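Local atomic coordinates of probable hydrolase (Pseudomonas aeruginosa, PDB entry 3OM8), a protein that probably hydrolyses ester-type bonds as an alpha/beta-hydrolase-fold enzyme, perhaps opening the lactone ring of 3-oxoadipate enol-lactone. Residues L112-P115 with Q116-E119; N159-P163 with A164-R168; Q254-E257 with G258-S262. One frame throughout, in Å; residues are numbered along the deposited sequence.

Interaction 1 (L112-P115 with Q116-E119); sequences LHAP and QRIE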
loop_
_atom_site.group_PDB
_atom_site.type_symbol
_atom_site.label_atom_id
_atom_site.label_comp_id
_atom_site.label_asym_id
_atom_site.label_seq_id
_atom_site.Cartn_x
_atom_site.Cartn_y
_atom_site.Cartn_z
ATOM N N LEU B 112 -3.142 23.163 -0.839
ATOM C CA LEU B 112 -3.299 23.851 -2.116
ATOM C C LEU B 112 -3.358 25.369 -1.973
ATOM O O LEU B 112 -2.823 26.095 -2.807
ATOM C CB LEU B 112 -4.541 23.342 -2.853
ATOM C CG LEU B 112 -4.420 21.948 -3.471
ATOM C CD1 LEU B 112 -5.786 21.414 -3.855
ATOM C CD2 LEU B 112 -3.495 21.985 -4.678
ATOM N N HIS B 113 -3.984 25.853 -0.907
ATOM C CA HIS B 113 -4.307 27.273 -0.824
ATOM C C HIS B 113 -3.528 28.035 0.241
ATOM O O HIS B 113 -3.407 29.263 0.172
ATOM C CB HIS B 113 -5.822 27.465 -0.659
ATOM C CG HIS B 113 -6.608 26.967 -1.828
ATOM N ND1 HIS B 113 -7.233 25.740 -1.836
ATOM C CD2 HIS B 113 -6.838 27.514 -3.044
ATOM C CE1 HIS B 113 -7.826 25.556 -3.003
ATOM N NE2 HIS B 113 -7.603 26.620 -3.754
ATOM N N ALA B 114 -2.995 27.309 1.215
ATOM C CA ALA B 114 -2.182 27.924 2.257
ATOM C C ALA B 114 -0.956 27.064 2.620
ATOM O O ALA B 114 -0.699 26.798 3.799
ATOM C CB ALA B 114 -3.030 28.204 3.479
ATOM N N PRO B 115 -0.188 26.643 1.600
ATOM C CA PRO B 115 0.916 25.698 1.807
ATOM C C PRO B 115 1.907 26.215 2.843
ATOM O O PRO B 115 2.428 25.436 3.634
ATOM C CB PRO B 115 1.586 25.619 0.429
ATOM C CG PRO B 115 1.120 26.825 -0.313
ATOM C CD PRO B 115 -0.251 27.127 0.210
ATOM N N GLN B 116 2.140 27.523 2.839
ATOM C CA GLN B 116 3.089 28.149 3.751
ATOM C C GLN B 116 2.720 27.975 5.233
ATOM O O GLN B 116 3.540 28.244 6.115
ATOM C CB GLN B 116 3.232 29.638 3.415
ATOM C CG GLN B 116 2.056 30.511 3.862
ATOM C CD GLN B 116 0.855 30.463 2.917
ATOM O OE1 GLN B 116 0.868 29.772 1.894
ATOM N NE2 GLN B 116 -0.191 31.214 3.259
ATOM N N ARG B 117 1.491 27.537 5.502
ATOM C CA ARG B 117 1.029 27.307 6.873
ATOM C C ARG B 117 1.176 25.836 7.283
ATOM O O ARG B 117 0.978 25.492 8.453
ATOM C CB ARG B 117 -0.442 27.720 7.033
ATOM C CG ARG B 117 -0.807 29.136 6.555
ATOM C CD ARG B 117 -0.060 30.226 7.310
ATOM N NE ARG B 117 -0.316 30.210 8.748
ATOM C CZ ARG B 117 -1.239 30.948 9.351
ATOM N NH1 ARG B 117 -2.013 31.757 8.638
ATOM N NH2 ARG B 117 -1.398 30.868 10.666
ATOM N N ILE B 118 1.515 24.976 6.317
ATOM C CA ILE B 118 1.594 23.534 6.548
ATOM C C ILE B 118 3.029 22.983 6.469
ATOM O O ILE B 118 3.756 23.233 5.502
ATOM C CB ILE B 118 0.733 22.740 5.534
ATOM C CG1 ILE B 118 -0.727 23.186 5.565
ATOM C CG2 ILE B 118 0.845 21.248 5.805
ATOM C CD1 ILE B 118 -1.430 22.974 6.900
ATOM N N GLU B 119 3.427 22.228 7.490
ATOM C CA GLU B 119 4.716 21.535 7.477
ATOM C C GLU B 119 4.543 20.212 6.753
ATOM O O GLU B 119 4.606 20.154 5.525
ATOM C CB GLU B 119 5.220 21.291 8.902
ATOM C CG GLU B 119 6.519 22.008 9.259
ATOM C CD GLU B 119 7.726 21.374 8.611
ATOM O OE1 GLU B 119 7.743 21.255 7.369
ATOM O OE2 GLU B 119 8.664 20.991 9.342
#
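Q116 folds its side chain back over the peptide that joins A114 to P115. The first torsion sets CG between the backbone N and the carbonyl carbon (chi1 75°), and the bend at chi2 (-80°) then swings the amide toward the start of the turn. As a result OE1 of Q116 lies 3.3 Å from CD of P115. It comes equally close to P115 N, but a proline nitrogen carries no hydrogen, and the approach is one of packing. The other end of the same amide reaches past the peptide, with NE2 of Q116 4.1 Å from CB of A114. At R117 the backbone takes over: its N donates to A114 O at 2.9 Å, with an N-H...O angle of 160°. The aliphatic root of this arginine adds an apolar touch, CG of R117 standing 3.9 Å from CB of A114. Beyond that the chain bends twice and carries the guanidinium out of the contact, where it forms a salt bridge with D88 and hydrogen bonds to the carbonyls of V92 and R93. I118 repeats the backbone pattern one step later, its N bonding to P115 O at 2.9 Å. Its CB stays 3.7 Å from P115 O, while the buried side chain packs on F97 of the neighbouring strand 95-100. Two successive bonds from residue i+3 to carbonyl i are the evidence for a 3-10 turn, and A114, having left helical torsions, marks the end of the helix before it. The turn lies in the beta-alpha-beta unit formed by strand 95-100, helix 102-113 and strand 118-124, and redirects the chain from helix to strand in the crossover of an alpha/beta hydrolase core.

Interaction 2 (N159-P163 with A164-R168); sequences NWFPP and ALLER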
loop_
_atom_site.group_PDB
_atom_site.type_symbol
_atom_site.label_atom_id
_atom_site.label_comp_id
_atom_site.label_asym_id
_atom_site.label_seq_id
_atom_site.Cartn_x
_atom_site.Cartn_y
_atom_site.Cartn_z
ATOM N N ASN B 159 -21.335 2.024 7.722
ATOM C CA ASN B 159 -20.243 2.192 6.760
ATOM C C ASN B 159 -18.874 2.286 7.417
ATOM O O ASN B 159 -17.861 2.011 6.781
ATOM C CB ASN B 159 -20.446 3.440 5.899
ATOM C CG ASN B 159 -21.593 3.292 4.923
ATOM O OD1 ASN B 159 -21.436 2.763 3.817
ATOM N ND2 ASN B 159 -22.759 3.750 5.332
ATOM N N TRP B 160 -18.858 2.700 8.679
ATOM C CA TRP B 160 -17.621 3.014 9.386
ATOM C C TRP B 160 -16.967 1.777 9.985
ATOM O O TRP B 160 -15.754 1.686 10.048
ATOM C CB TRP B 160 -17.896 3.974 10.533
ATOM C CG TRP B 160 -18.054 5.415 10.159
ATOM C CD1 TRP B 160 -17.907 5.974 8.925
ATOM C CD2 TRP B 160 -18.388 6.486 11.050
ATOM N NE1 TRP B 160 -18.131 7.331 8.995
ATOM C CE2 TRP B 160 -18.418 7.668 10.291
ATOM C CE3 TRP B 160 -18.653 6.557 12.421
ATOM C CZ2 TRP B 160 -18.699 8.904 10.854
ATOM C CZ3 TRP B 160 -18.929 7.787 12.979
ATOM C CH2 TRP B 160 -18.955 8.942 12.198
ATOM N N PHE B 161 -17.775 0.842 10.459
ATOM C CA PHE B 161 -17.232 -0.279 11.195
ATOM C C PHE B 161 -17.471 -1.615 10.508
ATOM O O PHE B 161 -18.479 -1.801 9.806
ATOM C CB PHE B 161 -17.789 -0.318 12.625
ATOM C CG PHE B 161 -17.401 0.865 13.454
ATOM C CD1 PHE B 161 -16.098 1.029 13.884
ATOM C CD2 PHE B 161 -18.335 1.825 13.789
ATOM C CE1 PHE B 161 -15.733 2.129 14.642
ATOM C CE2 PHE B 161 -17.976 2.922 14.540
ATOM C CZ PHE B 161 -16.680 3.074 14.973
ATOM N N PRO B 162 -16.530 -2.553 10.712
ATOM C CA PRO B 162 -16.747 -3.949 10.336
ATOM C C PRO B 162 -18.065 -4.398 10.944
ATOM O O PRO B 162 -18.266 -4.197 12.139
ATOM C CB PRO B 162 -15.584 -4.677 11.026
ATOM C CG PRO B 162 -14.515 -3.647 11.167
ATOM C CD PRO B 162 -15.227 -2.345 11.377
ATOM N N PRO B 163 -18.956 -4.991 10.140
ATOM C CA PRO B 163 -20.223 -5.494 10.678
ATOM C C PRO B 163 -19.955 -6.470 11.818
ATOM O O PRO B 163 -20.847 -6.761 12.609
ATOM C CB PRO B 163 -20.832 -6.239 9.488
ATOM C CG PRO B 163 -19.641 -6.601 8.632
ATOM C CD PRO B 163 -18.747 -5.408 8.745
ATOM N N ALA B 164 -18.726 -6.973 11.886
ATOM C CA ALA B 164 -18.289 -7.806 12.996
ATOM C C ALA B 164 -18.190 -6.963 14.265
ATOM O O ALA B 164 -18.810 -7.273 15.287
ATOM C CB ALA B 164 -16.949 -8.441 12.678
ATOM N N LEU B 165 -17.412 -5.889 14.183
ATOM C CA LEU B 165 -17.213 -4.974 15.301
ATOM C C LEU B 165 -18.530 -4.374 15.816
ATOM O O LEU B 165 -18.706 -4.177 17.019
ATOM C CB LEU B 165 -16.245 -3.870 14.876
ATOM C CG LEU B 165 -15.845 -2.818 15.906
ATOM C CD1 LEU B 165 -15.568 -3.462 17.250
ATOM C CD2 LEU B 165 -14.627 -2.048 15.410
ATOM N N LEU B 166 -19.450 -4.089 14.900
ATOM C CA LEU B 166 -20.756 -3.538 15.248
ATOM C C LEU B 166 -21.648 -4.572 15.930
ATOM O O LEU B 166 -22.257 -4.293 16.962
ATOM C CB LEU B 166 -21.458 -3.019 13.992
ATOM C CG LEU B 166 -20.925 -1.738 13.354
ATOM C CD1 LEU B 166 -20.734 -1.913 11.849
ATOM C CD2 LEU B 166 -21.868 -0.583 13.660
ATOM N N GLU B 167 -21.722 -5.760 15.331
ATOM C CA GLU B 167 -22.550 -6.861 15.827
ATOM C C GLU B 167 -22.383 -7.098 17.328
ATOM O O GLU B 167 -23.368 -7.235 18.057
ATOM C CB GLU B 167 -22.248 -8.143 15.041
ATOM C CG GLU B 167 -22.195 -9.409 15.881
ATOM C CD GLU B 167 -20.931 -10.218 15.634
ATOM O OE1 GLU B 167 -20.030 -10.198 16.502
ATOM O OE2 GLU B 167 -20.835 -10.868 14.571
ATOM N N ARG B 168 -21.134 -7.150 17.783
ATOM C CA ARG B 168 -20.842 -7.268 19.207
ATOM C C ARG B 168 -20.856 -5.887 19.862
ATOM O O ARG B 168 -19.931 -5.103 19.676
ATOM C CB ARG B 168 -19.487 -7.956 19.430
ATOM C CG ARG B 168 -18.353 -7.403 18.575
ATOM C CD ARG B 168 -17.018 -8.051 18.913
ATOM N NE ARG B 168 -16.042 -7.884 17.835
ATOM C CZ ARG B 168 -14.966 -7.101 17.895
ATOM N NH1 ARG B 168 -14.703 -6.404 18.993
ATOM N NH2 ARG B 168 -14.146 -7.020 16.852
#
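F161 and L165 approach at a slant: CD2 of L165 lies 3.7 Å from CD1 of F161, meeting the ring obliquely. The root of the same phenylalanine is met by L166, whose CD1 stands 3.4 Å from CB of F161. Because L166 has CG beside its own backbone N (chi1 -72°), its branch is directed back along the turn, and CD1 also comes to 3.0 Å from F161 O. That is a tight approach, and with chi2 at 131°, away from a staggered value, the exact placing of these methyl groups deserves caution. P162 and L165 are related differently. Their side chains run side by side and point the same way, CD of P162 being 4.0 Å from CB of L165, so the proline ring lies along the base of the leucine. P163 also packs against R201 of the second subunit. Two backbone bonds hold the turn beneath these side chains. L166 N donates to P162 O at 3.0 Å, and E167 N donates to P163 O at the same length. Both are i+4 to i bonds, evidence for a true alpha-helical first turn. Outside the turn, V173 of helix 171-181 packs on both leucines, and L247 touches F161. P162 occupies the N-cap position of helix 163-167 and contributes its carbonyl; P163, in the first turn, has no N-H to offer, which costs little where no preceding carbonyl awaits one. The arrangement is a proline-led helix start within the helical cap that many alpha/beta hydrolases insert between core strands, here between strands 118-124 and 211-216.

Interaction 3 (Q254-E257 with G258-S262); sequences QAFE and GAVLS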
loop_
_atom_site.group_PDB
_atom_site.type_symbol
_atom_site.label_atom_id
_atom_site.label_comp_id
_atom_site.label_asym_id
_atom_site.label_seq_id
_atom_site.Cartn_x
_atom_site.Cartn_y
_atom_site.Cartn_z
ATOM N N GLN B 254 -1.931 1.173 16.922
ATOM C CA GLN B 254 -0.465 1.054 16.922
ATOM C C GLN B 254 0.116 1.305 15.527
ATOM O O GLN B 254 1.007 2.138 15.362
ATOM C CB GLN B 254 0.025 -0.288 17.490
ATOM C CG GLN B 254 1.476 -0.218 17.976
ATOM C CD GLN B 254 2.105 -1.579 18.332
ATOM O OE1 GLN B 254 2.281 -2.449 17.473
ATOM N NE2 GLN B 254 2.474 -1.743 19.602
ATOM N N ALA B 255 -0.399 0.604 14.520
ATOM C CA ALA B 255 0.066 0.819 13.150
ATOM C C ALA B 255 -0.154 2.261 12.711
ATOM O O ALA B 255 0.681 2.844 12.016
ATOM C CB ALA B 255 -0.625 -0.141 12.188
ATOM N N PHE B 256 -1.282 2.830 13.123
ATOM C CA PHE B 256 -1.681 4.177 12.712
ATOM C C PHE B 256 -0.787 5.234 13.345
ATOM O O PHE B 256 -0.277 6.109 12.662
ATOM C CB PHE B 256 -3.147 4.433 13.094
ATOM C CG PHE B 256 -3.684 5.762 12.618
ATOM C CD1 PHE B 256 -4.470 5.835 11.481
ATOM C CD2 PHE B 256 -3.404 6.935 13.315
ATOM C CE1 PHE B 256 -4.977 7.056 11.046
ATOM C CE2 PHE B 256 -3.901 8.159 12.880
ATOM C CZ PHE B 256 -4.691 8.219 11.747
ATOM N N GLU B 257 -0.613 5.157 14.659
ATOM C CA GLU B 257 0.278 6.069 15.366
ATOM C C GLU B 257 1.732 5.883 14.895
ATOM O O GLU B 257 2.484 6.851 14.736
ATOM C CB GLU B 257 0.173 5.836 16.874
ATOM C CG GLU B 257 -1.201 6.148 17.444
ATOM C CD GLU B 257 -1.417 5.572 18.836
ATOM O OE1 GLU B 257 -0.428 5.329 19.558
ATOM O OE2 GLU B 257 -2.588 5.355 19.212
ATOM N N GLY B 258 2.122 4.627 14.681
ATOM C CA GLY B 258 3.458 4.327 14.206
ATOM C C GLY B 258 3.703 4.999 12.873
ATOM O O GLY B 258 4.715 5.688 12.687
ATOM N N ALA B 259 2.761 4.806 11.952
ATOM C CA ALA B 259 2.852 5.371 10.614
ATOM C C ALA B 259 2.983 6.879 10.670
ATOM O O ALA B 259 3.831 7.458 9.989
ATOM C CB ALA B 259 1.642 4.986 9.794
ATOM N N VAL B 260 2.136 7.511 11.483
ATOM C CA VAL B 260 2.140 8.971 11.630
ATOM C C VAL B 260 3.440 9.478 12.258
ATOM O O VAL B 260 4.101 10.356 11.710
ATOM C CB VAL B 260 0.926 9.472 12.493
ATOM C CG1 VAL B 260 1.095 10.924 12.877
ATOM C CG2 VAL B 260 -0.387 9.258 11.754
ATOM N N LEU B 261 3.797 8.920 13.411
ATOM C CA LEU B 261 4.966 9.368 14.163
ATOM C C LEU B 261 6.281 9.202 13.394
ATOM O O LEU B 261 7.178 10.048 13.483
ATOM C CB LEU B 261 5.038 8.653 15.521
ATOM C CG LEU B 261 3.982 9.182 16.496
ATOM C CD1 LEU B 261 3.985 8.436 17.825
ATOM C CD2 LEU B 261 4.195 10.671 16.727
ATOM N N SER B 262 6.394 8.122 12.631
ATOM C CA SER B 262 7.633 7.863 11.902
ATOM C C SER B 262 7.756 8.852 10.758
ATOM O O SER B 262 8.849 9.358 10.469
ATOM C CB SER B 262 7.667 6.430 11.377
ATOM O OG SER B 262 7.735 5.514 12.456
#
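L261 N donates to E257 O at 2.8 Å with an N-H...O angle of 168°, a short and nearly straight bond. The leucine side chain crowds the same oxygen: CG of L261 comes to 3.3 Å from E257 O, which thus has both a donor and an apolar neighbour from one residue. The bond is one of a run. G258 N reaches Q254 O at 2.8 Å, A259 N bonds to A255 O, V260 N bonds to F256 O, and S262 N carries the pattern on to G258 O. Every step spans four residues, the direct evidence for a regular alpha-helix. Between side chains the main meeting is that of F256 and V260, one turn apart. CG2 of V260 lies 3.9 Å from CE2 of F256, coming at the ring obliquely, and 3.3 Å from F256 O. The phenylalanine has CG anti to the backbone N (chi1 -176°), which brings its ring to the CG2 branch of V260; that branch sits beside its own N and is thereby turned back toward F256. These two side chains both rest on I214 of strand 211-216, which identifies the helix face turned to the sheet. Another face belongs to the assembly: A255 packs on A255 of the third subunit and A259 on P243 of that chain. A third direction is set by E257 and L261, both touching A49 of helix 47-51; the E257 carboxylate takes a hydrogen bond from Q46 through OE2. The segments make up most of helix 253-264, the C-terminal helix that packs against the central sheet in the alpha/beta hydrolase fold, and here it also contributes to a subunit interface.

How the interactions relate
Along the chain the three local contacts come in series, 112-119, then 159-168, then 254-262. Interaction 1 and interaction 2 lie on opposite sides of the chain's centre, with their own centres 36 Å apart; interaction 3 is about 23 Å, centre to centre, from each. No two of them touch: even the closest pair, interactions 1 and 3, has its nearest atoms about 11 Å apart. Interactions 1 and 3 belong to the core, through strands 118-124 and 211-216, adjacent and parallel in one mixed sheet. Interaction 2 belongs to the helices intervening between those strands. Interactions 2 and 3 meet different neighbouring subunits, so core and cap regions both take part in the four-chain assembly.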